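Rio2 kinase (PDB 4GYG) probably acts as an ATP-dependent, magnesium-requiring serine/threonine protein kinase of the RIO family, and binds ADP and magnesium in its kinase domain. Local coordinates at residues L4-M9 / L85-H90; I126-R131 / R141-N146; I161-F166 / I257-M262; I236-E241 / I250-I255. All blocks are in the same frame, centred on the assembly; numbering follows the deposited sequence. Where two conformers were deposited one is given.

Contact 1 of 4, residues L4-M9 / L85-H90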
loop_
_atom_site.group_PDB
_atom_site.type_symbol
_atom_site.label_atom_id
_atom_site.label_comp_id
_atom_site.label_asym_id
_atom_site.label_seq_id
_atom_site.Cartn_x
_atom_site.Cartn_y
_atom_site.Cartn_z
ATOM N N LEU A 4 -2.787 -0.993 15.983
ATOM C CA LEU A 4 -1.353 -0.881 16.261
ATOM C C LEU A 4 -1.052 0.002 17.471
ATOM O O LEU A 4 -1.241 1.213 17.454
ATOM C CB LEU A 4 -0.537 -0.434 15.040
ATOM C CG LEU A 4 0.975 -0.345 15.325
ATOM C CD1 LEU A 4 1.562 -1.643 15.920
ATOM C CD2 LEU A 4 1.757 0.079 14.089
ATOM N N ASP A 5 -0.561 -0.652 18.510
ATOM C CA ASP A 5 -0.193 -0.025 19.753
ATOM C C ASP A 5 1.327 0.122 19.808
ATOM O O ASP A 5 2.038 -0.838 20.072
ATOM C CB ASP A 5 -0.696 -0.913 20.894
ATOM C CG ASP A 5 -0.245 -0.443 22.256
ATOM O OD1 ASP A 5 -0.321 -1.256 23.201
ATOM O OD2 ASP A 5 0.180 0.719 22.388
ATOM N N THR A 6 1.823 1.329 19.567
ATOM C CA THR A 6 3.262 1.562 19.559
ATOM C C THR A 6 3.817 1.999 20.924
ATOM O O THR A 6 4.927 2.498 21.006
ATOM C CB THR A 6 3.649 2.612 18.513
ATOM O OG1 THR A 6 3.029 3.852 18.844
ATOM C CG2 THR A 6 3.192 2.194 17.133
ATOM N N ARG A 7 3.052 1.805 21.990
ATOM C CA ARG A 7 3.498 2.223 23.316
ATOM C C ARG A 7 4.857 1.649 23.751
ATOM O O ARG A 7 5.709 2.391 24.243
ATOM C CB ARG A 7 2.434 1.912 24.363
ATOM C CG ARG A 7 1.217 2.829 24.319
ATOM C CD ARG A 7 0.251 2.435 25.416
ATOM N NE ARG A 7 -1.126 2.350 24.950
ATOM C CZ ARG A 7 -2.113 3.119 25.397
ATOM N NH1 ARG A 7 -1.880 4.035 26.331
ATOM N NH2 ARG A 7 -3.339 2.968 24.914
ATOM N N ALA A 8 5.064 0.346 23.543
ATOM C CA ALA A 8 6.257 -0.356 24.038
ATOM C C ALA A 8 7.540 -0.024 23.283
ATOM O O ALA A 8 8.632 -0.442 23.676
ATOM C CB ALA A 8 6.023 -1.845 24.019
ATOM N N MET A 9 7.385 0.734 22.205
ATOM C CA MET A 9 8.455 1.071 21.266
ATOM C C MET A 9 9.762 1.537 21.919
ATOM O O MET A 9 10.805 0.921 21.739
ATOM C CB MET A 9 7.935 2.152 20.322
ATOM C CG MET A 9 8.785 2.422 19.130
ATOM S SD MET A 9 8.566 1.151 17.895
ATOM C CE MET A 9 9.813 1.684 16.718
ATOM N N LEU A 85 9.513 -3.815 13.969
ATOM C CA LEU A 85 10.762 -3.925 13.222
ATOM C C LEU A 85 10.760 -2.992 11.996
ATOM O O LEU A 85 11.802 -2.433 11.640
ATOM C CB LEU A 85 10.991 -5.369 12.756
ATOM C CG LEU A 85 11.244 -6.502 13.757
ATOM C CD1 LEU A 85 11.139 -7.890 13.062
ATOM C CD2 LEU A 85 12.605 -6.341 14.465
ATOM N N ALA A 86 9.606 -2.834 11.341
ATOM C CA ALA A 86 9.514 -1.879 10.237
ATOM C C ALA A 86 9.741 -0.451 10.762
ATOM O O ALA A 86 10.556 0.314 10.211
ATOM C CB ALA A 86 8.177 -1.996 9.518
ATOM N N LEU A 87 9.037 -0.112 11.841
ATOM C CA LEU A 87 9.133 1.213 12.450
ATOM C C LEU A 87 10.559 1.524 12.928
ATOM O O LEU A 87 11.106 2.599 12.682
ATOM C CB LEU A 87 8.167 1.321 13.625
ATOM C CG LEU A 87 6.697 1.631 13.372
ATOM C CD1 LEU A 87 5.933 1.523 14.691
ATOM C CD2 LEU A 87 6.540 3.016 12.771
ATOM N N HIS A 88 11.154 0.569 13.618
ATOM C CA HIS A 88 12.522 0.690 14.061
ATOM C C HIS A 88 13.499 0.983 12.907
ATOM O O HIS A 88 14.415 1.808 13.046
ATOM C CB HIS A 88 12.917 -0.595 14.777
ATOM C CG HIS A 88 14.342 -0.621 15.225
ATOM N ND1 HIS A 88 14.749 -0.124 16.444
ATOM C CD2 HIS A 88 15.457 -1.072 14.612
ATOM C CE1 HIS A 88 16.055 -0.271 16.562
ATOM N NE2 HIS A 88 16.508 -0.842 15.462
ATOM N N THR A 89 13.312 0.303 11.778
ATOM C CA THR A 89 14.162 0.542 10.615
ATOM C C THR A 89 13.971 1.967 10.124
ATOM O O THR A 89 14.951 2.643 9.823
ATOM C CB THR A 89 13.866 -0.424 9.446
ATOM O OG1 THR A 89 14.208 -1.750 9.827
ATOM C CG2 THR A 89 14.682 -0.068 8.231
ATOM N N HIS A 90 12.707 2.404 10.026
ATOM C CA HIS A 90 12.388 3.791 9.666
ATOM C C HIS A 90 12.961 4.816 10.662
ATOM O O HIS A 90 13.328 5.936 10.273
ATOM C CB HIS A 90 10.877 4.005 9.513
ATOM C CG HIS A 90 10.285 3.322 8.316
ATOM N ND1 HIS A 90 10.898 3.317 7.076
ATOM C CD2 HIS A 90 9.145 2.602 8.178
ATOM C CE1 HIS A 90 10.157 2.625 6.227
ATOM N NE2 HIS A 90 9.085 2.186 6.869
#
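The terminal methyl of Met9 rests on the surface of a helix: CE lies 3.5 Å from CB of Leu87 and 3.6 Å from the amide N of His88. With CG anti to the backbone N (chi1 -168°) and a bend at the next bond, the thioether runs across to the helix and brings SD alongside the leucine branch, 4.2 Å from Leu87 CD1. An unbranched, flexible and apolar chain suits this reach from the loop ahead of helix 14-26. The Thr6 and Leu87 side chains cross at about a right angle, Thr6 CG2 to Leu87 CD1 being 3.7 Å, while Leu4 comes up more loosely with its CD2. No hydrogen bond crosses; Leu87 receives most of the apolar contacts and His88 the rest. Helix 79-92, which carries Leu87, belongs to the N-terminal domain of Rio2, a winged-helix domain of the helix-turn-helix class; Leu87 also reaches Leu124 of strand 121-127, where this domain meets the kinase sheet. The loop that presents Met9 is shaped by an Asx turn. In it Asp5 OD2 accepts from the backbone N of Arg7 at 3.1 Å, the donor standing above the carboxylate plane. Beside the contact Tyr84 OH bonds to the carbonyl of Asp5, and the ring of His88 stacks with Trp17.

Contact 2 of 4, residues I126-R131 / R141-N146; sequences IHRLGR and RDYLRN
The carbonyl O of Gly130 takes two approaches from the 141-146 segment: Leu144 N donates a nearly straight hydrogen bond of 2.8 Å, lying in the carbonyl plane, and the CA of Tyr143 adds a CA-H...O contact at 3.3 Å. Gly130 is the third residue of a type II turn from Arg128 to Arg131, where its positive phi (99°) would jam a CB against the preceding carbonyl. Tyr143 packs on this turn: CG set opposite its own carbonyl carbon (chi1 -70°) carries the ring over, CD1 comes 3.6 Å from Arg131 N, and Leu129 O lies at the ring's edge. The Tyr143 OH sits 3.2 Å from CD of Arg128, the guanidinium plane standing 78° from the ring, and 3.8 Å from NH2 of Arg131. Both arginines find their main partner in Asp110. A leucine in place of Tyr143 would probably leave a gap beside the turn and deprive the Arg128 CD of the packing that the phenol end supplies. Arg131 and Tyr143 form an antiparallel non-hydrogen-bonded pair in a short, weakly bonded two-stranded sheet that follows strand 121-127 and precedes helix 149-172 in the chain, the region where RIO kinases carry their characteristic flexible loop.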
loop_
_atom_site.group_PDB
_atom_site.type_symbol
_atom_site.label_atom_id
_atom_site.label_comp_id
_atom_site.label_asym_id
_atom_site.label_seq_id
_atom_site.Cartn_x
_atom_site.Cartn_y
_atom_site.Cartn_z
ATOM N N ILE A 126 0.720 0.753 5.913
ATOM C CA ILE A 126 1.020 -0.616 6.278
ATOM C C ILE A 126 0.063 -1.547 5.561
ATOM O O ILE A 126 -1.147 -1.432 5.728
ATOM C CB ILE A 126 0.894 -0.847 7.781
ATOM C CG1 ILE A 126 1.767 0.149 8.540
ATOM C CG2 ILE A 126 1.222 -2.313 8.133
ATOM C CD1 ILE A 126 1.508 0.174 10.034
ATOM N N HIS A 127 0.615 -2.454 4.756
ATOM C CA HIS A 127 -0.205 -3.447 4.075
ATOM C C HIS A 127 -0.698 -4.494 5.045
ATOM O O HIS A 127 -0.010 -4.831 6.008
ATOM C CB HIS A 127 0.510 -4.045 2.855
ATOM C CG HIS A 127 0.558 -3.100 1.691
ATOM N ND1 HIS A 127 1.538 -2.139 1.552
ATOM C CD2 HIS A 127 -0.294 -2.915 0.657
ATOM C CE1 HIS A 127 1.307 -1.431 0.462
ATOM N NE2 HIS A 127 0.205 -1.888 -0.104
ATOM N N ARG A 128 -1.918 -4.964 4.796
ATOM C CA ARG A 128 -2.652 -5.822 5.711
ATOM C C ARG A 128 -3.434 -6.860 4.930
ATOM O O ARG A 128 -4.594 -7.139 5.225
ATOM C CB ARG A 128 -3.647 -4.985 6.522
ATOM C CG ARG A 128 -3.035 -4.013 7.518
ATOM C CD ARG A 128 -2.225 -4.751 8.597
ATOM N NE ARG A 128 -1.868 -3.863 9.704
ATOM C CZ ARG A 128 -0.775 -3.980 10.455
ATOM N NH1 ARG A 128 0.096 -4.958 10.224
ATOM N NH2 ARG A 128 -0.547 -3.110 11.434
ATOM N N LEU A 129 -2.807 -7.405 3.903
ATOM C CA LEU A 129 -3.433 -8.452 3.130
ATOM C C LEU A 129 -3.809 -9.593 4.052
ATOM O O LEU A 129 -3.015 -10.012 4.920
ATOM C CB LEU A 129 -2.463 -8.974 2.068
ATOM C CG LEU A 129 -2.316 -8.269 0.717
ATOM C CD1 LEU A 129 -1.914 -6.829 0.905
ATOM C CD2 LEU A 129 -1.278 -9.009 -0.143
ATOM N N GLY A 130 -5.014 -10.107 3.847
ATOM C CA GLY A 130 -5.507 -11.220 4.623
ATOM C C GLY A 130 -6.416 -10.787 5.753
ATOM O O GLY A 130 -7.017 -11.639 6.399
ATOM N N ARG A 131 -6.517 -9.478 5.988
ATOM C CA ARG A 131 -7.395 -8.934 7.042
ATOM C C ARG A 131 -8.858 -9.324 6.864
ATOM O O ARG A 131 -9.398 -9.276 5.766
ATOM C CB ARG A 131 -7.291 -7.400 7.126
ATOM C CG ARG A 131 -8.327 -6.735 8.055
ATOM C CD ARG A 131 -8.048 -5.253 8.292
ATOM N NE ARG A 131 -6.890 -5.075 9.163
ATOM C CZ ARG A 131 -6.252 -3.921 9.333
ATOM N NH1 ARG A 131 -6.664 -2.839 8.691
ATOM N NH2 ARG A 131 -5.198 -3.857 10.134
ATOM N N ARG A 141 -10.320 -6.771 12.261
ATOM C CA ARG A 141 -10.122 -7.732 13.347
ATOM C C ARG A 141 -8.968 -8.715 13.088
ATOM O O ARG A 141 -7.798 -8.350 13.219
ATOM C CB ARG A 141 -11.446 -8.489 13.692
ATOM N N ASP A 142 -9.297 -9.963 12.745
ATOM C CA ASP A 142 -8.289 -11.023 12.617
ATOM C C ASP A 142 -7.788 -11.152 11.178
ATOM O O ASP A 142 -7.915 -10.227 10.378
ATOM C CB ASP A 142 -8.844 -12.371 13.123
ATOM C CG ASP A 142 -7.743 -13.357 13.560
ATOM O OD1 ASP A 142 -6.559 -13.115 13.264
ATOM O OD2 ASP A 142 -8.064 -14.386 14.191
ATOM N N TYR A 143 -7.206 -12.305 10.864
ATOM C CA TYR A 143 -6.689 -12.579 9.542
ATOM C C TYR A 143 -7.188 -13.925 9.067
ATOM O O TYR A 143 -7.356 -14.844 9.866
ATOM C CB TYR A 143 -5.160 -12.516 9.534
ATOM C CG TYR A 143 -4.653 -11.109 9.723
ATOM C CD1 TYR A 143 -4.275 -10.328 8.634
ATOM C CD2 TYR A 143 -4.587 -10.540 10.993
ATOM C CE1 TYR A 143 -3.824 -9.023 8.812
ATOM C CE2 TYR A 143 -4.135 -9.243 11.179
ATOM C CZ TYR A 143 -3.757 -8.491 10.093
ATOM O OH TYR A 143 -3.314 -7.206 10.297
ATOM N N LEU A 144 -7.439 -14.024 7.763
ATOM C CA LEU A 144 -7.983 -15.234 7.172
ATOM C C LEU A 144 -7.020 -16.407 7.355
ATOM O O LEU A 144 -5.903 -16.388 6.836
ATOM C CB LEU A 144 -8.300 -15.010 5.686
ATOM C CG LEU A 144 -9.021 -16.150 4.944
ATOM C CD1 LEU A 144 -10.212 -16.670 5.726
ATOM C CD2 LEU A 144 -9.462 -15.691 3.567
ATOM N N ARG A 145 -7.482 -17.422 8.083
ATOM C CA ARG A 145 -6.682 -18.589 8.454
ATOM C C ARG A 145 -6.425 -19.618 7.326
ATOM O O ARG A 145 -5.877 -20.686 7.576
ATOM C CB ARG A 145 -7.351 -19.291 9.637
ATOM C CG ARG A 145 -6.438 -19.624 10.783
ATOM C CD ARG A 145 -6.330 -18.476 11.769
ATOM N NE ARG A 145 -7.568 -18.250 12.511
ATOM C CZ ARG A 145 -7.699 -17.358 13.490
ATOM N NH1 ARG A 145 -6.668 -16.607 13.856
ATOM N NH2 ARG A 145 -8.865 -17.213 14.106
ATOM N N ASN A 146 -6.812 -19.312 6.091
ATOM C CA ASN A 146 -6.518 -20.219 4.980
ATOM C C ASN A 146 -5.058 -20.136 4.523
ATOM O O ASN A 146 -4.628 -20.888 3.638
ATOM C CB ASN A 146 -7.480 -20.012 3.800
ATOM C CG ASN A 146 -7.279 -18.685 3.091
ATOM O OD1 ASN A 146 -6.629 -17.783 3.600
ATOM N ND2 ASN A 146 -7.844 -18.566 1.901
#

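Contact 3 of 4, residues I161-F166 / I257-M262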
loop_
_atom_site.group_PDB
_atom_site.type_symbol
_atom_site.label_atom_id
_atom_site.label_comp_id
_atom_site.label_asym_id
_atom_site.label_seq_id
_atom_site.Cartn_x
_atom_site.Cartn_y
_atom_site.Cartn_z
ATOM N N ILE A 161 6.567 -3.612 -1.623
ATOM C CA ILE A 161 7.701 -3.459 -2.534
ATOM C C ILE A 161 7.176 -3.118 -3.913
ATOM O O ILE A 161 7.761 -2.293 -4.615
ATOM C CB ILE A 161 8.567 -4.730 -2.621
ATOM C CG1 ILE A 161 9.317 -4.968 -1.323
ATOM C CG2 ILE A 161 9.580 -4.662 -3.790
ATOM C CD1 ILE A 161 9.969 -6.355 -1.282
ATOM N N LYS A 162 6.049 -3.720 -4.287
ATOM C CA LYS A 162 5.499 -3.437 -5.597
ATOM C C LYS A 162 5.035 -1.996 -5.671
ATOM O O LYS A 162 5.362 -1.298 -6.620
ATOM C CB LYS A 162 4.341 -4.347 -5.953
ATOM C CG LYS A 162 3.855 -4.089 -7.384
ATOM C CD LYS A 162 2.793 -5.065 -7.801
ATOM C CE LYS A 162 2.074 -4.617 -9.065
ATOM N NZ LYS A 162 0.753 -5.293 -9.240
ATOM N N GLU A 163 4.293 -1.559 -4.654
ATOM C CA GLU A 163 3.696 -0.232 -4.662
ATOM C C GLU A 163 4.775 0.820 -4.686
ATOM O O GLU A 163 4.675 1.810 -5.399
ATOM C CB GLU A 163 2.786 -0.009 -3.466
ATOM C CG GLU A 163 2.215 1.423 -3.382
ATOM C CD GLU A 163 1.038 1.523 -2.411
ATOM O OE1 GLU A 163 1.146 1.025 -1.269
ATOM O OE2 GLU A 163 -0.012 2.077 -2.803
ATOM N N PHE A 164 5.834 0.570 -3.936
ATOM C CA PHE A 164 6.861 1.562 -3.792
ATOM C C PHE A 164 7.651 1.686 -5.096
ATOM O O PHE A 164 8.026 2.783 -5.485
ATOM C CB PHE A 164 7.747 1.199 -2.601
ATOM C CG PHE A 164 8.896 2.130 -2.382
ATOM C CD1 PHE A 164 8.747 3.274 -1.595
ATOM C CD2 PHE A 164 10.131 1.862 -2.949
ATOM C CE1 PHE A 164 9.827 4.129 -1.366
ATOM C CE2 PHE A 164 11.214 2.718 -2.735
ATOM C CZ PHE A 164 11.068 3.844 -1.944
ATOM N N ALA A 165 7.899 0.575 -5.784
ATOM C CA ALA A 165 8.625 0.655 -7.055
ATOM C C ALA A 165 7.789 1.384 -8.125
ATOM O O ALA A 165 8.312 2.250 -8.839
ATOM C CB ALA A 165 9.029 -0.689 -7.531
ATOM N N PHE A 166 6.491 1.079 -8.194
ATOM C CA PHE A 166 5.593 1.791 -9.111
ATOM C C PHE A 166 5.436 3.269 -8.722
ATOM O O PHE A 166 5.330 4.141 -9.592
ATOM C CB PHE A 166 4.225 1.121 -9.177
ATOM C CG PHE A 166 4.170 -0.074 -10.090
ATOM C CD1 PHE A 166 5.142 -0.288 -11.035
ATOM C CD2 PHE A 166 3.115 -0.955 -10.028
ATOM C CE1 PHE A 166 5.094 -1.376 -11.884
ATOM C CE2 PHE A 166 3.060 -2.041 -10.889
ATOM C CZ PHE A 166 4.058 -2.252 -11.810
ATOM N N ILE A 257 -3.580 7.443 -5.730
ATOM C CA ILE A 257 -2.858 6.580 -4.783
ATOM C C ILE A 257 -3.265 5.126 -4.955
ATOM O O ILE A 257 -4.213 4.821 -5.705
ATOM C CB ILE A 257 -3.073 6.985 -3.307
ATOM C CG1 ILE A 257 -4.530 6.753 -2.872
ATOM C CG2 ILE A 257 -2.654 8.422 -3.078
ATOM C CD1 ILE A 257 -4.855 7.232 -1.465
ATOM N N ASP A 258 -2.553 4.256 -4.242
ATOM C CA ASP A 258 -2.811 2.811 -4.172
ATOM C C ASP A 258 -2.304 2.055 -5.385
ATOM O O ASP A 258 -3.026 1.918 -6.374
ATOM C CB ASP A 258 -4.299 2.502 -3.993
ATOM C CG ASP A 258 -4.684 2.307 -2.562
ATOM O OD1 ASP A 258 -4.511 1.169 -2.072
ATOM O OD2 ASP A 258 -5.169 3.278 -1.935
ATOM N N PHE A 259 -1.090 1.520 -5.288
ATOM C CA PHE A 259 -0.444 0.862 -6.438
ATOM C C PHE A 259 -0.093 -0.648 -6.395
ATOM O O PHE A 259 0.381 -1.166 -7.402
ATOM C CB PHE A 259 0.783 1.679 -6.865
ATOM C CG PHE A 259 0.472 3.127 -7.111
ATOM C CD1 PHE A 259 -0.331 3.504 -8.189
ATOM C CD2 PHE A 259 0.931 4.104 -6.249
ATOM C CE1 PHE A 259 -0.637 4.841 -8.409
ATOM C CE2 PHE A 259 0.635 5.436 -6.466
ATOM C CZ PHE A 259 -0.152 5.812 -7.550
ATOM N N PRO A 260 -0.342 -1.367 -5.269
ATOM C CA PRO A 260 0.147 -2.755 -5.354
ATOM C C PRO A 260 -0.694 -3.641 -6.312
ATOM O O PRO A 260 -0.263 -4.719 -6.708
ATOM C CB PRO A 260 0.037 -3.259 -3.907
ATOM C CG PRO A 260 -1.157 -2.499 -3.325
ATOM C CD PRO A 260 -1.114 -1.121 -4.026
ATOM N N GLN A 261 -1.873 -3.173 -6.691
ATOM C CA GLN A 261 -2.754 -3.924 -7.582
ATOM C C GLN A 261 -2.614 -3.533 -9.070
ATOM O O GLN A 261 -3.387 -4.003 -9.900
ATOM C CB GLN A 261 -4.230 -3.794 -7.131
ATOM C CG GLN A 261 -4.906 -2.467 -7.491
ATOM C CD GLN A 261 -4.103 -1.232 -7.040
ATOM O OE1 GLN A 261 -3.549 -1.200 -5.953
ATOM N NE2 GLN A 261 -4.031 -0.225 -7.898
ATOM N N MET A 262 -1.653 -2.675 -9.412
ATOM C CA MET A 262 -1.466 -2.304 -10.824
ATOM C C MET A 262 -1.112 -3.529 -11.639
ATOM O O MET A 262 -0.452 -4.440 -11.137
ATOM C CB MET A 262 -0.363 -1.264 -11.014
ATOM C CG MET A 262 -0.807 0.162 -10.780
ATOM S SD MET A 262 0.385 1.412 -11.320
ATOM C CE MET A 262 -0.786 2.657 -11.833
HETATM O O HOH W 1 -0.139 4.990 -2.517
#
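This is the helix-C side of the kinase active site, where Glu163 meets the metal-binding loop around Asp258, a residue that binds magnesium and ADP and corresponds to the aspartate of the DFG motif. Glu163 OE2 accepts from Phe259 N at 2.8 Å, the donor lying above the carboxylate plane, and a water bridges the same oxygen to Asp258 N. Extended from the helix, its CG swung opposite the amide (chi1 176°), the glutamate also forms a salt bridge with Lys125, which pairs with Asp258 as well; this is the classic lysine-glutamate pair. One turn on, Phe166 sets its ring edge toward Phe259 O, and its CE2 touches Met262 CB at 3.5 Å, with the sulfur in an oblique Met-aromatic contact. Lys162 extends across to the loop and donates from NZ to Pro260 O at 2.8 Å, from above the carbonyl plane. Phe259 is wedged against Met167 and Leu170 of helix 149-172, while Pro260 and Gln261 lean on Ile336 of helix 326-340.

Contact 4 of 4, residues I236-E241 / I250-I255; sequences ILIREE and ITLTPI
Ile236 touches Pro254 CB loosely with its CG2, and its CA lies near Ile255 O. Leu237 is clamped to Ile255 by two backbone bonds, Leu237 N to Ile255 O at 2.7 Å and Ile255 N to Leu237 O at 2.6 Å. Ile238 turns to the other face, where its CG2 packs on Leu252 CB at 3.8 Å and its CD1 approaches Pro254; Leu210 and Leu214 of helix 207-223 close over this apolar side. Proline is tolerated in its non-hydrogen-bonded pair because no amide hydrogen is called for there. Arg239 bonds to Thr253 through both backbone groups, and its guanidinium lays one face on the Ile255 methyl, CD1 3.4 Å above the plane, while NH1 forms a salt bridge with Asp194. Glu240 is fully stretched from its first bond on (chi1 180°): its CG lies 3.5 Å from Ile250 CD1, OE1 comes as near, and CB rests on Leu252 CD2. An alanine at Ile250 would strip away this apolar bed and is likely to leave the outer part of the Glu240 chain, beyond its Leu252 contact, less restrained. Glu241 ends the run, paired with Thr251 by Glu241 N to Thr251 O at 2.9 Å. Six backbone hydrogen bonds thus bind a twisted antiparallel beta hairpin, which in the C-terminal lobe of the kinase fold links the magnesium ligands Asn235 and Asp258.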
loop_
_atom_site.group_PDB
_atom_site.type_symbol
_atom_site.label_atom_id
_atom_site.label_comp_id
_atom_site.label_asym_id
_atom_site.label_seq_id
_atom_site.Cartn_x
_atom_site.Cartn_y
_atom_site.Cartn_z
ATOM N N ILE A 236 -8.660 8.378 -5.612
ATOM C CA ILE A 236 -8.504 9.598 -6.362
ATOM C C ILE A 236 -8.663 10.787 -5.401
ATOM O O ILE A 236 -9.752 11.025 -4.864
ATOM C CB ILE A 236 -9.522 9.638 -7.516
ATOM C CG1 ILE A 236 -9.297 8.424 -8.428
ATOM C CG2 ILE A 236 -9.405 10.937 -8.270
ATOM C CD1 ILE A 236 -10.506 7.986 -9.213
ATOM N N LEU A 237 -7.553 11.486 -5.158
ATOM C CA LEU A 237 -7.525 12.648 -4.281
ATOM C C LEU A 237 -7.595 13.897 -5.134
ATOM O O LEU A 237 -7.051 13.933 -6.235
ATOM C CB LEU A 237 -6.245 12.685 -3.449
ATOM C CG LEU A 237 -5.838 11.395 -2.756
ATOM C CD1 LEU A 237 -4.690 11.659 -1.769
ATOM C CD2 LEU A 237 -7.015 10.730 -2.073
ATOM N N ILE A 238 -8.262 14.924 -4.626
ATOM C CA ILE A 238 -8.419 16.163 -5.373
ATOM C C ILE A 238 -7.642 17.247 -4.666
ATOM O O ILE A 238 -7.762 17.390 -3.448
ATOM C CB ILE A 238 -9.894 16.566 -5.454
ATOM C CG1 ILE A 238 -10.664 15.558 -6.312
ATOM C CG2 ILE A 238 -10.038 17.977 -6.015
ATOM C CD1 ILE A 238 -10.055 15.351 -7.704
ATOM N N ARG A 239 -6.815 17.982 -5.411
ATOM C CA ARG A 239 -6.075 19.088 -4.815
ATOM C C ARG A 239 -6.769 20.385 -5.197
ATOM O O ARG A 239 -7.169 20.563 -6.348
ATOM C CB ARG A 239 -4.597 19.103 -5.240
ATOM C CG ARG A 239 -3.700 19.885 -4.259
ATOM C CD ARG A 239 -2.452 20.513 -4.897
ATOM N NE ARG A 239 -1.442 19.525 -5.280
ATOM C CZ ARG A 239 -0.629 18.900 -4.428
ATOM N NH1 ARG A 239 -0.705 19.141 -3.129
ATOM N NH2 ARG A 239 0.258 18.022 -4.873
ATOM N N GLU A 240 -6.936 21.279 -4.231
ATOM C CA GLU A 240 -7.699 22.491 -4.478
ATOM C C GLU A 240 -6.855 23.761 -4.368
ATOM O O GLU A 240 -6.471 24.171 -3.270
ATOM C CB GLU A 240 -8.910 22.564 -3.552
ATOM C CG GLU A 240 -9.732 23.819 -3.771
ATOM C CD GLU A 240 -10.972 23.889 -2.903
ATOM O OE1 GLU A 240 -11.888 24.659 -3.259
ATOM O OE2 GLU A 240 -11.028 23.189 -1.870
ATOM N N GLU A 241 -6.584 24.376 -5.515
ATOM C CA GLU A 241 -5.728 25.559 -5.583
ATOM C C GLU A 241 -6.528 26.851 -5.756
ATOM O O GLU A 241 -7.143 27.092 -6.807
ATOM C CB GLU A 241 -4.712 25.424 -6.729
ATOM C CG GLU A 241 -3.640 24.347 -6.520
ATOM C CD GLU A 241 -2.526 24.802 -5.584
ATOM O OE1 GLU A 241 -1.858 25.815 -5.899
ATOM O OE2 GLU A 241 -2.322 24.147 -4.535
ATOM N N ILE A 250 -11.168 28.523 -8.593
ATOM C CA ILE A 250 -10.632 27.316 -7.983
ATOM C C ILE A 250 -10.279 26.336 -9.071
ATOM O O ILE A 250 -11.117 26.008 -9.915
ATOM C CB ILE A 250 -11.636 26.675 -7.005
ATOM C CG1 ILE A 250 -11.489 27.311 -5.627
ATOM C CG2 ILE A 250 -11.388 25.197 -6.863
ATOM C CD1 ILE A 250 -10.128 27.102 -5.029
ATOM N N THR A 251 -9.025 25.901 -9.081
ATOM C CA THR A 251 -8.635 24.805 -9.953
ATOM C C THR A 251 -8.414 23.567 -9.112
ATOM O O THR A 251 -7.858 23.628 -8.014
ATOM C CB THR A 251 -7.370 25.095 -10.770
ATOM O OG1 THR A 251 -6.365 25.633 -9.905
ATOM C CG2 THR A 251 -7.670 26.070 -11.896
ATOM N N LEU A 252 -8.871 22.445 -9.641
ATOM C CA LEU A 252 -8.743 21.183 -8.954
ATOM C C LEU A 252 -7.877 20.322 -9.830
ATOM O O LEU A 252 -7.983 20.366 -11.052
ATOM C CB LEU A 252 -10.113 20.545 -8.760
ATOM C CG LEU A 252 -11.120 21.523 -8.165
ATOM C CD1 LEU A 252 -12.520 21.054 -8.468
ATOM C CD2 LEU A 252 -10.898 21.698 -6.660
ATOM N N THR A 253 -6.992 19.566 -9.199
ATOM C CA THR A 253 -6.154 18.622 -9.903
ATOM C C THR A 253 -6.166 17.291 -9.144
ATOM O O THR A 253 -6.190 17.266 -7.908
ATOM C CB THR A 253 -4.726 19.159 -10.029
ATOM O OG1 THR A 253 -4.275 19.598 -8.741
ATOM C CG2 THR A 253 -4.692 20.336 -10.998
ATOM N N PRO A 254 -6.178 16.178 -9.884
ATOM C CA PRO A 254 -6.285 14.878 -9.217
ATOM C C PRO A 254 -4.939 14.285 -8.816
ATOM O O PRO A 254 -3.928 14.535 -9.456
ATOM C CB PRO A 254 -6.994 14.005 -10.254
ATOM C CG PRO A 254 -6.650 14.620 -11.563
ATOM C CD PRO A 254 -6.400 16.092 -11.335
ATOM N N ILE A 255 -4.944 13.524 -7.729
ATOM C CA ILE A 255 -3.772 12.805 -7.280
ATOM C C ILE A 255 -4.162 11.342 -7.055
ATOM O O ILE A 255 -5.178 11.046 -6.442
ATOM C CB ILE A 255 -3.153 13.473 -6.030
ATOM C CG1 ILE A 255 -2.558 14.828 -6.424
ATOM C CG2 ILE A 255 -2.066 12.604 -5.407
ATOM C CD1 ILE A 255 -2.326 15.745 -5.267
#

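How the contacts relate
From the N terminus, contact 1 closes first, bringing residues 4-9 back to helix 79-92 of the winged-helix domain. Contact 2 follows in series with a short closure between the end of strand 121-127 and strand 142-143, just before helix 149-172. That helix opens contact 3, whose long loop returns at 257-262; the hairpin of contact 4 is nested inside it, and none of the closures cross. Neighbours touch: Leu4 packs on Ile126, His127 on Glu163 and Pro260, and Leu237 on Ile257. The N-terminal domain, the N-lobe sheet, the metal-binding loop and the C-lobe hairpin are therefore joined in succession, with contacts 2 and 4 on opposite sides of the chain's centre.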